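Local coordinates for nucleoporin NUP170 (Chaetomium thermophilum, PDB 5HAX), which probably serves as a large scaffold nucleoporin of the nuclear pore complex, in its inner ring, combining an N-terminal beta-propeller with a helical C-terminal region, at residues Trp47-Val52 against Gln428-Glu433; Gly389-Val394 against Phe405-Asp410; Val52-Asn57 against Ile484-Arg489; Arg352-Arg357 against Ser374-Pro379. All blocks are in the same frame, centred on the assembly; numbering follows the deposited sequence.

Interaction 1: residues Trp47-Val52 against Gln428-Glu433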
# COMPACT_ATOMS: atom_id res chain seq x y z
N TRP A 47 4.05 7.75 19.55
CA TRP A 47 4.59 6.55 18.93
C TRP A 47 3.51 5.66 18.31
O TRP A 47 3.83 4.57 17.84
CB TRP A 47 5.38 5.75 19.96
CG TRP A 47 6.66 6.41 20.37
CD1 TRP A 47 6.80 7.47 21.21
CD2 TRP A 47 7.97 6.06 19.94
NE1 TRP A 47 8.12 7.80 21.34
CE2 TRP A 47 8.87 6.95 20.57
CE3 TRP A 47 8.49 5.08 19.09
CZ2 TRP A 47 10.24 6.88 20.38
CZ3 TRP A 47 9.85 5.02 18.90
CH2 TRP A 47 10.72 5.91 19.54
N ALA A 48 2.26 6.10 18.33
CA ALA A 48 1.19 5.31 17.74
C ALA A 48 1.50 5.02 16.28
O ALA A 48 1.88 5.93 15.54
CB ALA A 48 -0.14 6.05 17.86
N PRO A 49 1.36 3.77 15.81
CA PRO A 49 1.65 3.48 14.40
C PRO A 49 0.57 3.96 13.45
O PRO A 49 0.85 4.16 12.27
CB PRO A 49 1.77 1.95 14.38
CG PRO A 49 0.87 1.50 15.49
CD PRO A 49 0.96 2.56 16.55
N PHE A 50 -0.66 4.15 13.94
CA PHE A 50 -1.77 4.65 13.16
C PHE A 50 -2.55 5.63 14.02
O PHE A 50 -2.43 5.63 15.25
CB PHE A 50 -2.71 3.52 12.70
CG PHE A 50 -2.03 2.44 11.90
CD1 PHE A 50 -2.14 2.42 10.52
CD2 PHE A 50 -1.31 1.43 12.53
CE1 PHE A 50 -1.53 1.42 9.78
CE2 PHE A 50 -0.70 0.44 11.80
CZ PHE A 50 -0.81 0.43 10.42
N HIS A 51 -3.36 6.47 13.38
CA HIS A 51 -4.27 7.32 14.14
C HIS A 51 -5.38 7.84 13.24
O HIS A 51 -5.21 7.94 12.02
CB HIS A 51 -3.53 8.48 14.83
CG HIS A 51 -2.96 9.50 13.89
ND1 HIS A 51 -2.40 9.18 12.67
CD2 HIS A 51 -2.86 10.85 14.00
CE1 HIS A 51 -1.98 10.28 12.08
NE2 HIS A 51 -2.25 11.31 12.86
N VAL A 52 -6.51 8.14 13.86
CA VAL A 52 -7.68 8.66 13.15
C VAL A 52 -7.45 10.14 12.84
O VAL A 52 -7.10 10.92 13.74
CB VAL A 52 -8.96 8.46 13.98
CG1 VAL A 52 -10.18 8.97 13.22
CG2 VAL A 52 -9.14 6.99 14.34
N GLN A 428 4.59 -3.16 15.62
CA GLN A 428 4.08 -2.06 16.43
C GLN A 428 2.56 -2.09 16.34
O GLN A 428 2.01 -2.15 15.24
CB GLN A 428 4.62 -0.72 15.93
CG GLN A 428 6.13 -0.53 16.09
CD GLN A 428 6.54 -0.20 17.50
OE1 GLN A 428 5.86 0.54 18.21
NE2 GLN A 428 7.68 -0.75 17.93
N GLY A 429 1.89 -2.03 17.50
CA GLY A 429 0.45 -2.17 17.54
C GLY A 429 -0.20 -1.09 18.38
O GLY A 429 0.44 -0.41 19.18
N THR A 430 -1.51 -0.95 18.18
CA THR A 430 -2.30 0.02 18.94
C THR A 430 -3.78 -0.36 18.84
O THR A 430 -4.20 -1.07 17.93
CB THR A 430 -2.09 1.45 18.44
OG1 THR A 430 -2.75 2.37 19.31
CG2 THR A 430 -2.61 1.62 17.02
N TRP A 431 -4.55 0.15 19.80
CA TRP A 431 -6.00 -0.05 19.87
C TRP A 431 -6.70 1.27 19.58
O TRP A 431 -6.48 2.26 20.29
CB TRP A 431 -6.43 -0.56 21.24
CG TRP A 431 -6.17 -2.00 21.48
CD1 TRP A 431 -5.12 -2.55 22.16
CD2 TRP A 431 -7.00 -3.10 21.08
NE1 TRP A 431 -5.23 -3.91 22.19
CE2 TRP A 431 -6.38 -4.28 21.54
CE3 TRP A 431 -8.20 -3.20 20.38
CZ2 TRP A 431 -6.93 -5.54 21.31
CZ3 TRP A 431 -8.74 -4.45 20.15
CH2 TRP A 431 -8.10 -5.61 20.62
N ILE A 432 -7.55 1.28 18.56
CA ILE A 432 -8.37 2.44 18.21
C ILE A 432 -9.80 2.14 18.62
O ILE A 432 -10.40 1.17 18.14
CB ILE A 432 -8.27 2.78 16.72
CG1 ILE A 432 -6.87 3.31 16.40
CG2 ILE A 432 -9.33 3.81 16.33
CD1 ILE A 432 -6.56 3.39 14.93
N GLU A 433 -10.35 2.97 19.51
CA GLU A 433 -11.69 2.77 20.03
C GLU A 433 -12.71 3.49 19.16
O GLU A 433 -12.53 4.66 18.82
CB GLU A 433 -11.78 3.27 21.47
CG GLU A 433 -13.14 3.03 22.12
CD GLU A 433 -13.17 3.41 23.59
OE1 GLU A 433 -12.15 3.94 24.09
OE2 GLU A 433 -14.21 3.18 24.24
O HOH W 1 5.45 2.99 16.56

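Interaction 2: residues Gly389-Val394 against Phe405-Asp410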
# COMPACT_ATOMS: atom_id res chain seq x y z
N GLY A 389 1.96 -5.22 5.27
CA GLY A 389 1.55 -6.00 6.43
C GLY A 389 0.66 -5.28 7.41
O GLY A 389 0.43 -5.77 8.52
N TYR A 390 0.14 -4.11 7.02
CA TYR A 390 -0.80 -3.39 7.87
C TYR A 390 -2.02 -4.26 8.16
O TYR A 390 -2.69 -4.73 7.23
CB TYR A 390 -1.24 -2.09 7.18
CG TYR A 390 -0.11 -1.19 6.70
CD1 TYR A 390 1.07 -1.07 7.43
CD2 TYR A 390 -0.24 -0.46 5.53
CE1 TYR A 390 2.09 -0.25 6.99
CE2 TYR A 390 0.78 0.36 5.08
CZ TYR A 390 1.94 0.47 5.82
OH TYR A 390 2.94 1.29 5.36
N PHE A 391 -2.30 -4.47 9.44
CA PHE A 391 -3.32 -5.43 9.88
C PHE A 391 -4.39 -4.71 10.68
O PHE A 391 -4.08 -4.03 11.67
CB PHE A 391 -2.67 -6.54 10.72
CG PHE A 391 -3.65 -7.50 11.35
CD1 PHE A 391 -4.60 -8.14 10.58
CD2 PHE A 391 -3.59 -7.77 12.70
CE1 PHE A 391 -5.49 -9.03 11.15
CE2 PHE A 391 -4.48 -8.66 13.28
CZ PHE A 391 -5.43 -9.29 12.50
N PHE A 392 -5.65 -4.86 10.26
CA PHE A 392 -6.81 -4.32 10.96
C PHE A 392 -7.68 -5.49 11.41
O PHE A 392 -8.08 -6.32 10.59
CB PHE A 392 -7.63 -3.39 10.06
CG PHE A 392 -6.96 -2.09 9.74
CD1 PHE A 392 -7.38 -0.91 10.33
CD2 PHE A 392 -5.92 -2.04 8.83
CE1 PHE A 392 -6.77 0.29 10.03
CE2 PHE A 392 -5.30 -0.84 8.52
CZ PHE A 392 -5.73 0.33 9.12
N ASP A 393 -7.99 -5.54 12.71
CA ASP A 393 -8.83 -6.59 13.27
C ASP A 393 -9.97 -5.97 14.07
O ASP A 393 -9.74 -5.18 14.99
CB ASP A 393 -8.03 -7.53 14.18
CG ASP A 393 -8.82 -8.76 14.59
OD1 ASP A 393 -9.93 -8.98 14.05
OD2 ASP A 393 -8.33 -9.53 15.44
N VAL A 394 -11.20 -6.33 13.71
CA VAL A 394 -12.40 -5.86 14.40
C VAL A 394 -12.71 -6.88 15.49
O VAL A 394 -13.19 -7.97 15.22
CB VAL A 394 -13.58 -5.70 13.43
CG1 VAL A 394 -14.80 -5.16 14.17
CG2 VAL A 394 -13.20 -4.78 12.28
N PHE A 405 -8.04 -3.29 16.60
CA PHE A 405 -6.61 -3.51 16.75
C PHE A 405 -5.93 -3.26 15.41
O PHE A 405 -6.35 -3.82 14.39
CB PHE A 405 -6.31 -4.93 17.24
CG PHE A 405 -4.84 -5.25 17.28
CD1 PHE A 405 -4.02 -4.68 18.24
CD2 PHE A 405 -4.27 -6.10 16.35
CE1 PHE A 405 -2.67 -4.95 18.28
CE2 PHE A 405 -2.92 -6.38 16.38
CZ PHE A 405 -2.12 -5.81 17.35
N VAL A 406 -4.90 -2.43 15.42
CA VAL A 406 -4.18 -2.06 14.21
C VAL A 406 -2.69 -2.19 14.48
O VAL A 406 -2.19 -1.67 15.48
CB VAL A 406 -4.52 -0.64 13.74
CG1 VAL A 406 -4.08 -0.45 12.29
CG2 VAL A 406 -6.01 -0.37 13.88
N SER A 407 -1.98 -2.89 13.59
CA SER A 407 -0.56 -3.13 13.76
C SER A 407 0.15 -3.02 12.42
O SER A 407 -0.46 -3.15 11.35
CB SER A 407 -0.28 -4.51 14.39
OG SER A 407 -0.76 -5.55 13.55
N ALA A 408 1.45 -2.79 12.49
CA ALA A 408 2.31 -2.70 11.32
C ALA A 408 3.60 -3.44 11.63
O ALA A 408 3.95 -3.64 12.80
CB ALA A 408 2.61 -1.25 10.95
N PRO A 409 4.34 -3.86 10.60
CA PRO A 409 5.68 -4.40 10.85
C PRO A 409 6.54 -3.34 11.51
O PRO A 409 6.41 -2.14 11.23
CB PRO A 409 6.19 -4.75 9.44
CG PRO A 409 4.99 -4.78 8.57
CD PRO A 409 4.02 -3.82 9.16
N ASP A 410 7.42 -3.78 12.41
CA ASP A 410 8.40 -2.88 13.02
C ASP A 410 9.54 -2.74 12.02
O ASP A 410 10.62 -3.32 12.17
CB ASP A 410 8.87 -3.39 14.37
CG ASP A 410 9.59 -2.33 15.18
OD1 ASP A 410 10.12 -1.37 14.58
OD2 ASP A 410 9.63 -2.44 16.42

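Interaction 3: residues Val52-Asn57 against Ile484-Arg489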
# COMPACT_ATOMS: atom_id res chain seq x y z
N VAL A 52 -6.51 8.14 13.86
CA VAL A 52 -7.68 8.66 13.15
C VAL A 52 -7.45 10.14 12.84
O VAL A 52 -7.10 10.92 13.74
CB VAL A 52 -8.96 8.46 13.98
CG1 VAL A 52 -10.18 8.97 13.22
CG2 VAL A 52 -9.14 6.99 14.34
N VAL A 53 -7.67 10.53 11.59
CA VAL A 53 -7.42 11.91 11.16
C VAL A 53 -8.73 12.68 10.96
O VAL A 53 -8.77 13.89 11.18
CB VAL A 53 -6.56 11.95 9.88
CG1 VAL A 53 -5.13 11.52 10.20
CG2 VAL A 53 -7.15 11.08 8.79
N ARG A 54 -9.80 11.99 10.56
CA ARG A 54 -11.09 12.66 10.41
C ARG A 54 -12.17 11.60 10.24
O ARG A 54 -11.89 10.41 10.07
CB ARG A 54 -11.10 13.64 9.24
CG ARG A 54 -10.94 12.98 7.89
CD ARG A 54 -10.71 14.00 6.78
NE ARG A 54 -9.96 13.40 5.68
CZ ARG A 54 -8.67 13.60 5.44
NH1 ARG A 54 -8.09 12.99 4.42
NH2 ARG A 54 -7.95 14.41 6.21
N HIS A 55 -13.43 12.05 10.28
CA HIS A 55 -14.59 11.18 10.14
C HIS A 55 -15.64 11.86 9.27
O HIS A 55 -15.72 13.09 9.23
CB HIS A 55 -15.19 10.82 11.51
CG HIS A 55 -15.90 11.97 12.17
ND1 HIS A 55 -15.24 12.90 12.94
CD2 HIS A 55 -17.20 12.32 12.18
CE1 HIS A 55 -16.11 13.78 13.40
NE2 HIS A 55 -17.31 13.45 12.95
N HIS A 56 -16.44 11.05 8.58
CA HIS A 56 -17.47 11.53 7.66
C HIS A 56 -18.78 10.82 7.98
O HIS A 56 -18.90 9.61 7.76
CB HIS A 56 -17.08 11.30 6.20
CG HIS A 56 -15.76 11.89 5.83
ND1 HIS A 56 -15.57 13.25 5.68
CD2 HIS A 56 -14.56 11.32 5.55
CE1 HIS A 56 -14.31 13.48 5.34
NE2 HIS A 56 -13.68 12.33 5.25
N ASN A 57 -19.76 11.57 8.47
CA ASN A 57 -21.05 10.99 8.81
C ASN A 57 -21.79 10.54 7.55
O ASN A 57 -21.61 11.10 6.46
CB ASN A 57 -21.91 11.99 9.58
CG ASN A 57 -21.45 12.16 11.01
OD1 ASN A 57 -21.74 11.33 11.87
ND2 ASN A 57 -20.74 13.25 11.28
N ILE A 484 -11.27 7.89 8.75
CA ILE A 484 -10.02 7.84 8.02
C ILE A 484 -8.90 7.55 9.01
O ILE A 484 -8.70 8.30 9.97
CB ILE A 484 -9.74 9.14 7.25
CG1 ILE A 484 -10.93 9.51 6.36
CG2 ILE A 484 -8.47 9.00 6.42
CD1 ILE A 484 -11.25 8.49 5.27
N VAL A 485 -8.17 6.46 8.77
CA VAL A 485 -7.02 6.07 9.58
C VAL A 485 -5.78 6.20 8.70
O VAL A 485 -5.78 5.76 7.55
CB VAL A 485 -7.17 4.63 10.10
CG1 VAL A 485 -5.96 4.24 10.95
CG2 VAL A 485 -8.46 4.48 10.89
N ARG A 486 -4.73 6.81 9.25
CA ARG A 486 -3.51 7.11 8.51
C ARG A 486 -2.32 6.42 9.17
O ARG A 486 -2.18 6.46 10.40
CB ARG A 486 -3.27 8.62 8.44
CG ARG A 486 -1.97 9.01 7.74
CD ARG A 486 -1.79 10.53 7.72
NE ARG A 486 -2.84 11.19 6.95
CZ ARG A 486 -3.22 12.45 7.13
NH1 ARG A 486 -2.65 13.20 8.06
NH2 ARG A 486 -4.18 12.96 6.38
N ARG A 487 -1.49 5.79 8.36
CA ARG A 487 -0.23 5.23 8.82
C ARG A 487 0.76 6.36 9.12
O ARG A 487 0.89 7.31 8.35
CB ARG A 487 0.35 4.29 7.76
CG ARG A 487 1.77 3.80 8.00
CD ARG A 487 1.88 2.98 9.26
NE ARG A 487 3.18 2.33 9.37
CZ ARG A 487 3.81 2.07 10.51
NH1 ARG A 487 3.26 2.40 11.67
NH2 ARG A 487 5.00 1.48 10.49
N ARG A 488 1.46 6.24 10.25
CA ARG A 488 2.45 7.23 10.66
C ARG A 488 3.85 6.72 10.35
O ARG A 488 4.18 5.57 10.65
CB ARG A 488 2.31 7.56 12.14
CG ARG A 488 1.10 8.41 12.43
CD ARG A 488 0.86 8.61 13.91
NE ARG A 488 1.64 9.71 14.47
CZ ARG A 488 1.23 10.50 15.46
NH1 ARG A 488 2.01 11.47 15.90
NH2 ARG A 488 0.04 10.31 16.03
N ARG A 489 4.66 7.58 9.74
CA ARG A 489 6.04 7.28 9.41
C ARG A 489 6.96 7.61 10.58
O ARG A 489 6.56 8.24 11.56
CB ARG A 489 6.48 8.08 8.17
CG ARG A 489 5.57 7.93 6.96
CD ARG A 489 5.79 9.07 5.97
NE ARG A 489 5.40 10.36 6.53
CZ ARG A 489 5.67 11.54 5.98
NH1 ARG A 489 5.27 12.65 6.58
NH2 ARG A 489 6.34 11.61 4.84
O HOH W 2 -5.50 12.97 4.22

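Interaction 4: residues Arg352-Arg357 against Ser374-Pro379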
# COMPACT_ATOMS: atom_id res chain seq x y z
N ARG A 352 -1.13 -9.42 23.88
CA ARG A 352 -1.73 -9.63 25.20
C ARG A 352 -2.37 -8.37 25.78
O ARG A 352 -3.40 -8.47 26.45
CB ARG A 352 -0.68 -10.16 26.18
CG ARG A 352 -1.26 -10.61 27.51
CD ARG A 352 -0.41 -11.68 28.17
NE ARG A 352 -0.59 -12.99 27.54
CZ ARG A 352 -1.49 -13.89 27.91
NH1 ARG A 352 -2.32 -13.65 28.92
NH2 ARG A 352 -1.56 -15.05 27.27
N GLU A 353 -1.79 -7.20 25.52
CA GLU A 353 -2.32 -5.96 26.10
C GLU A 353 -3.71 -5.66 25.57
O GLU A 353 -3.94 -5.65 24.36
CB GLU A 353 -1.38 -4.80 25.77
CG GLU A 353 -0.98 -3.96 26.98
CD GLU A 353 -0.37 -2.63 26.58
OE1 GLU A 353 -1.10 -1.78 26.04
OE2 GLU A 353 0.84 -2.43 26.82
N SER A 354 -4.65 -5.42 26.49
CA SER A 354 -6.00 -4.99 26.16
C SER A 354 -6.10 -3.47 26.22
O SER A 354 -5.30 -2.80 26.87
CB SER A 354 -7.00 -5.62 27.13
OG SER A 354 -7.29 -6.96 26.77
N PRO A 355 -7.10 -2.89 25.55
CA PRO A 355 -7.26 -1.44 25.59
C PRO A 355 -7.72 -0.97 26.96
O PRO A 355 -8.51 -1.64 27.64
CB PRO A 355 -8.33 -1.17 24.52
CG PRO A 355 -9.11 -2.45 24.45
CD PRO A 355 -8.13 -3.55 24.73
N THR A 356 -7.21 0.19 27.38
CA THR A 356 -7.51 0.74 28.70
C THR A 356 -7.67 2.25 28.62
O THR A 356 -7.03 2.92 27.80
CB THR A 356 -6.42 0.40 29.72
OG1 THR A 356 -5.14 0.81 29.21
CG2 THR A 356 -6.39 -1.10 30.00
N ARG A 357 -8.54 2.78 29.48
CA ARG A 357 -8.69 4.22 29.62
C ARG A 357 -7.45 4.84 30.27
O ARG A 357 -6.94 5.87 29.81
CB ARG A 357 -9.94 4.54 30.44
CG ARG A 357 -10.10 6.00 30.83
CD ARG A 357 -11.38 6.23 31.62
NE ARG A 357 -11.51 7.61 32.07
CZ ARG A 357 -10.97 8.09 33.19
NH1 ARG A 357 -10.26 7.30 33.99
NH2 ARG A 357 -11.14 9.36 33.52
N SER A 374 -3.10 -15.77 24.33
CA SER A 374 -3.78 -14.51 24.59
C SER A 374 -5.18 -14.51 23.98
O SER A 374 -5.40 -15.00 22.87
CB SER A 374 -2.99 -13.34 24.02
OG SER A 374 -3.73 -12.14 24.21
N ARG A 375 -6.13 -13.94 24.73
CA ARG A 375 -7.51 -13.80 24.29
C ARG A 375 -7.85 -12.37 23.90
O ARG A 375 -9.04 -12.04 23.76
CB ARG A 375 -8.46 -14.27 25.41
CG ARG A 375 -8.18 -15.67 25.94
CD ARG A 375 -8.81 -16.74 25.07
NE ARG A 375 -10.26 -16.58 24.97
CZ ARG A 375 -11.12 -16.81 25.96
NH1 ARG A 375 -10.68 -17.22 27.14
NH2 ARG A 375 -12.42 -16.63 25.76
N ALA A 376 -6.84 -11.52 23.70
CA ALA A 376 -7.09 -10.09 23.51
C ALA A 376 -7.84 -9.81 22.21
O ALA A 376 -8.55 -8.80 22.12
CB ALA A 376 -5.77 -9.32 23.54
N LEU A 377 -7.67 -10.66 21.20
CA LEU A 377 -8.36 -10.51 19.92
C LEU A 377 -9.52 -11.50 19.77
O LEU A 377 -9.97 -11.74 18.65
CB LEU A 377 -7.37 -10.69 18.77
CG LEU A 377 -6.17 -9.74 18.73
CD1 LEU A 377 -5.36 -9.97 17.46
CD2 LEU A 377 -6.61 -8.28 18.82
N ASP A 378 -10.00 -12.06 20.88
CA ASP A 378 -11.09 -13.02 20.86
C ASP A 378 -12.38 -12.36 21.36
O ASP A 378 -12.43 -11.91 22.50
CB ASP A 378 -10.74 -14.24 21.72
CG ASP A 378 -11.83 -15.29 21.73
OD1 ASP A 378 -12.70 -15.27 20.84
OD2 ASP A 378 -11.81 -16.15 22.64
N PRO A 379 -13.43 -12.30 20.51
CA PRO A 379 -13.58 -12.79 19.14
C PRO A 379 -13.19 -11.78 18.06
O PRO A 379 -13.47 -10.59 18.21
CB PRO A 379 -15.07 -13.09 19.06
CG PRO A 379 -15.68 -12.03 19.91
CD PRO A 379 -14.69 -11.74 21.02
O HOH W 3 -9.34 -7.03 23.99

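Interaction 1: residues Trp47-Val52 against Gln428-Glu433
Pro49 sits over Gln428, their CA atoms 6.4 Å apart, and the strand segments 50-52 and 428-433 run nearly parallel (14°) with axes 8.2 Å apart at the closest, a separation spanned by side chains, with no direct hydrogen bond between the two segments. The Pro49 ring does most of the touching at one end. Its CG lies 3.8 Å from the carbonyl O of Gln428, while its CD meets the Thr430 methyl CG2 at 3.7 Å. Thr430 presents that methyl because its OG1 is anti to the backbone N (chi1 -173°) and is held by the carbonyl O of Gln41. An alanine in place of Pro49 has no CG or CD, and would probably leave a gap beside the Thr430 methyl and the carbonyl O of Gln428. Farther along, Ile432 divides its branches: CD1 makes a looser contact with Phe50 CB, and CG2 meets Val52 CG2 at 3.8 Å, the two side chains passing at a slant. A water provides the polar link, donating to Trp47 O at 2.6 Å and to Gln428 OE1 at 3.0 Å. The same amide is fixed at its other end by Glu39 and Asp410, both accepting from NE2, so its orientation is set from several directions. Of the touching residues all but Val52 are buried. Strand 427-433 lies between strands 39-41 and 403-409 in one sheet, whereas strand 50-57 edges the next; Phe50 bridges them by resting on Val406 and Ala408, and Trp47 stacks on Phe516 of helix 506-520.

Interaction 2: residues Gly389-Val394 against Phe405-Asp410
Val406 lays its CG1 methyl over one face of the Phe392 ring, 3.7 Å from the centroid and 15° off the normal, a CH-pi contact with the methyl displaced toward the rim. Phe392 offers this face with CG anti to its carbonyl carbon (chi1 -69°), and the same ring meets Phe474 of the adjoining sheet. Were an alanine to replace Phe392, Val406 would lose the surface under its methyl, and the packing toward Phe474 and Val485 would probably be left with a gap. The opposite side of the hairpin carries Phe391 and Phe405, whose side chains cross at about a right angle and touch edge against edge, Phe391 CD2 lying 4.0 Å from Phe405 CE2. Ser407 OG lies in the plane of the Phe391 ring, at its edge, 3.7 Å from CD2, while its hydrogen bond goes to Glu427. At the far end the edge of the Tyr390 ring meets Ala408, CD1 to CB 3.8 Å, and Tyr390 OH is bonded to Glu462. Backbone bonds fix this alternation: Phe391 N donates to Ser407 O at 3.0 Å and Asp393 N to Phe405 O at 2.9 Å, each reciprocated, with Phe392 and Val406 forming the non-hydrogen-bonded pair between. Gly389 has a positive phi (138°), where a side chain would jam against the preceding carbonyl and press on Pro409. With Tyr390 it forms a classic beta bulge opposite Phe386, leading into an antiparallel beta hairpin whose two strands are both inner strands of their sheet, consistent with a blade of the beta-propeller.

Interaction 3: residues Val52-Asn57 against Ile484-Arg489
The carbonyl O of Ile484 is gripped twice by the neighbouring strand: Val53 N donates to it at 2.9 Å, and Val52 CA approaches it at 3.4 Å in a CA-H...O contact. In return Ile484 N donates to Arg54 O at 2.9 Å in an almost straight bond (176°). Between these bonds Val53 leaves the extended conformation (psi -31°), and its side chain points toward segment 484-489. There its two methyls part: CG2 presses on Ile484 CG2 at 3.4 Å, tighter than usual, while CG1 sits over the centre of the Arg486 guanidinium face, 3.7 Å from CZ. A bend at chi3 of Arg486 brings that face across the methyl. The aliphatic part of Arg54 lies across Ile484, with CG 3.8 Å from Ile484 CG1. The chain ends of Arg54 and Arg486 then converge, their guanidinium planes 62° apart and their NH2 atoms separated by 4.0 Å. A water in the plane of both groups accepts from Arg54 NH1 at 2.6 Å and, weakly, from Arg486 NH2. Glu473 forms a salt bridge with Arg486 NE and a long, weak ion pair with Arg54. Its carboxylate and the shared water are thus likely to offset the two like charges, letting the arginines close over an apolar valine-isoleucine contact.

Interaction 4: residues Arg352-Arg357 against Ser374-Pro379
One face of the Arg352 guanidinium lies against the backbone of Ser374, with NH2 3.5 Å from Ser374 CA; at a second guanidinium, that of Arg375, Asp378 CG lies at the edge, in its plane. Two small motifs shape this loop of the propeller domain: an ST turn at Ser374 and a type I beta turn from Arg375 to Asp378. Arg352 reaches Ser374 through a bend in its chain (chi3 -76°), and its NE makes a salt bridge with Asp371; Arg352 NH2 and Ser374 N are both donors, so the two only lie in van der Waals contact. Ser374 OG, 3.4 Å from Arg352 CA, is occupied on two counts: it accepts from Ala376 N at 3.2 Å (161°) and is bonded to Pro351 O. In the beta turn, Asp378 N donates to Arg375 O at 3.0 Å. The Arg375 side chain reinforces it side-on, giving both NE and NH2 to the single atom Asp378 OD2, with NE at 2.8 Å meeting the anti lone pair of that oxygen and NH2 arriving from above the carboxylate plane. Leu377, within this turn, packs on Trp431 and Phe405, tying the loop to the sheet beneath. Across the contact Ala376 CB rests 3.8 Å from Arg352 O. Beside it, a water donates to Ala376 O at 2.7 Å and makes a weak, longer contact with Ser354 OG.

How the interactions relate
Interaction 2 is wholly buried and interaction 1 nearly so, whereas interactions 3 and 4 are only partly buried. The first two meet in one sheet, where strands 403-409 and 427-433 are neighbours, but interaction 2 bonds strands within it while interaction 1 joins it to the next sheet by apolar side chains and a water. Interaction 3 shares Val52 and strand 50-57 with interaction 1. It pairs an early strand with a late one across more than 400 residues, consistent with the Velcro-like closure of a beta-propeller, and adds arginines at the surface. Interaction 4, without regular strands, touches interactions 1 and 2, through Leu377 and Trp431 among others, but not interaction 3.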